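Local coordinates for protein ParB-C (Sulfolobus sp. NOB8H2, PDB 4RS7) that probably binds DNA through a histone-like fold, as the C-terminal domain of an archaeal plasmid ParB protein that takes part in DNA segregation, at residues W48-D53 / R66-F70. Residues are numbered along the deposited sequence; the frame is centred on the assembly and turned at random.
Sequences WYNTVD and REEIF
In the histone-like fold of this ParB domain, the far end of the long helix 24-50 packs its Trp-48 against helix 63-74, just before the chain turns into helix 52-58. The indole is flanked on one face by Phe-70 CB, in a CH-pi contact 3.8 Å from the centroid of the six-membered ring of Trp-48, and on the other by the backbone N of Asp-53, 4.1 Å from the plane. With CG anti to the backbone N (chi1 171°), the Phe-70 ring turns its CD1 edge onto the indole, 3.6 Å from Trp-48 CD2, in a T-shaped pair with planes at 67°. Ile-69 CG2 meets the indole edge at Trp-48 CH2 (3.9 Å), and its side chain also packs on Leu-56. Beside this apolar cluster, Asp-53 OD1 forms a salt bridge to Arg-66 NE at 3.2 Å; carboxylate and guanidinium are steeply inclined, at 74°. Asp-53 OD2 pairs with Lys-57, so the carboxylate is shared by two cations. At the turn between helices 24-50 and 52-58, Trp-48 O accepts from both Thr-51 N and Asp-53 N. Phe-70 on Leu-80 and Ile-69 on Met-10, both of the second subunit, carry the apolar helix-to-helix packing of the histone-like fold into the dimer interface.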
# COMPACT_ATOMS: atom_id res chain seq x y z
N TRP A 48 6.37 5.32 -8.41
CA TRP A 48 5.68 6.54 -8.81
C TRP A 48 6.66 7.65 -9.19
O TRP A 48 6.61 8.18 -10.30
CB TRP A 48 4.74 7.04 -7.71
CG TRP A 48 4.09 8.35 -8.02
CD1 TRP A 48 4.41 9.57 -7.51
CD2 TRP A 48 3.00 8.56 -8.94
NE1 TRP A 48 3.58 10.54 -8.04
CE2 TRP A 48 2.71 9.94 -8.92
CE3 TRP A 48 2.25 7.72 -9.76
CZ2 TRP A 48 1.70 10.50 -9.69
CZ3 TRP A 48 1.24 8.29 -10.54
CH2 TRP A 48 0.98 9.66 -10.50
N TYR A 49 7.55 7.99 -8.26
CA TYR A 49 8.49 9.09 -8.48
C TYR A 49 9.39 8.88 -9.69
O TYR A 49 9.85 9.84 -10.31
CB TYR A 49 9.36 9.31 -7.23
CG TYR A 49 8.64 9.94 -6.06
CD1 TYR A 49 8.71 9.38 -4.79
CD2 TYR A 49 7.89 11.10 -6.22
CE1 TYR A 49 8.06 9.95 -3.72
CE2 TYR A 49 7.23 11.68 -5.15
CZ TYR A 49 7.32 11.10 -3.90
OH TYR A 49 6.67 11.67 -2.83
N ASN A 50 9.65 7.62 -10.04
CA ASN A 50 10.55 7.30 -11.14
C ASN A 50 9.86 7.06 -12.48
O ASN A 50 10.53 6.77 -13.48
CB ASN A 50 11.41 6.09 -10.79
CG ASN A 50 12.51 6.43 -9.82
OD1 ASN A 50 13.59 6.86 -10.21
ND2 ASN A 50 12.24 6.25 -8.53
N THR A 51 8.54 7.17 -12.52
CA THR A 51 7.81 6.91 -13.75
C THR A 51 6.75 7.97 -14.01
O THR A 51 7.03 9.02 -14.59
CB THR A 51 7.18 5.50 -13.78
OG1 THR A 51 6.31 5.33 -12.65
CG2 THR A 51 8.26 4.42 -13.75
N VAL A 52 5.52 7.70 -13.58
CA VAL A 52 4.41 8.60 -13.88
C VAL A 52 4.61 10.02 -13.34
O VAL A 52 4.18 10.99 -13.96
CB VAL A 52 3.06 8.04 -13.40
CG1 VAL A 52 1.93 8.98 -13.78
CG2 VAL A 52 2.83 6.66 -13.99
N ASP A 53 5.26 10.15 -12.19
CA ASP A 53 5.48 11.49 -11.63
C ASP A 53 6.33 12.33 -12.58
O ASP A 53 6.13 13.54 -12.69
CB ASP A 53 6.13 11.44 -10.25
CG ASP A 53 6.08 12.78 -9.54
OD1 ASP A 53 4.98 13.38 -9.47
OD2 ASP A 53 7.12 13.24 -9.03
N ARG A 66 -0.43 16.23 -9.12
CA ARG A 66 0.19 14.94 -9.36
C ARG A 66 -0.14 13.96 -8.24
O ARG A 66 -0.38 12.78 -8.49
CB ARG A 66 1.70 15.08 -9.49
CG ARG A 66 2.14 15.67 -10.82
CD ARG A 66 3.65 15.87 -10.84
NE ARG A 66 4.16 16.45 -9.60
CZ ARG A 66 4.56 17.70 -9.48
NH1 ARG A 66 4.53 18.50 -10.53
NH2 ARG A 66 5.01 18.16 -8.32
N GLU A 67 -0.16 14.46 -7.01
CA GLU A 67 -0.49 13.64 -5.85
C GLU A 67 -1.92 13.11 -5.94
O GLU A 67 -2.19 11.98 -5.55
CB GLU A 67 -0.29 14.44 -4.56
CG GLU A 67 -0.93 13.82 -3.33
CD GLU A 67 -0.61 14.58 -2.05
OE1 GLU A 67 0.56 14.99 -1.87
OE2 GLU A 67 -1.52 14.76 -1.23
N GLU A 68 -2.83 13.95 -6.44
CA GLU A 68 -4.21 13.54 -6.62
C GLU A 68 -4.30 12.37 -7.59
O GLU A 68 -5.08 11.44 -7.39
CB GLU A 68 -5.06 14.71 -7.13
CG GLU A 68 -5.25 15.80 -6.09
CD GLU A 68 -5.95 17.03 -6.63
OE1 GLU A 68 -6.17 17.11 -7.86
OE2 GLU A 68 -6.29 17.92 -5.82
N ILE A 69 -3.50 12.42 -8.64
CA ILE A 69 -3.48 11.35 -9.62
C ILE A 69 -2.92 10.05 -9.03
O ILE A 69 -3.44 8.97 -9.30
CB ILE A 69 -2.74 11.78 -10.91
CG1 ILE A 69 -3.55 12.88 -11.61
CG2 ILE A 69 -2.54 10.60 -11.84
CD1 ILE A 69 -2.94 13.38 -12.90
N PHE A 70 -1.87 10.17 -8.22
CA PHE A 70 -1.34 9.01 -7.50
C PHE A 70 -2.43 8.31 -6.70
O PHE A 70 -2.59 7.09 -6.79
CB PHE A 70 -0.18 9.41 -6.57
CG PHE A 70 0.26 8.32 -5.63
CD1 PHE A 70 1.13 7.33 -6.06
CD2 PHE A 70 -0.18 8.28 -4.31
CE1 PHE A 70 1.55 6.33 -5.20
CE2 PHE A 70 0.24 7.28 -3.45
CZ PHE A 70 1.11 6.31 -3.89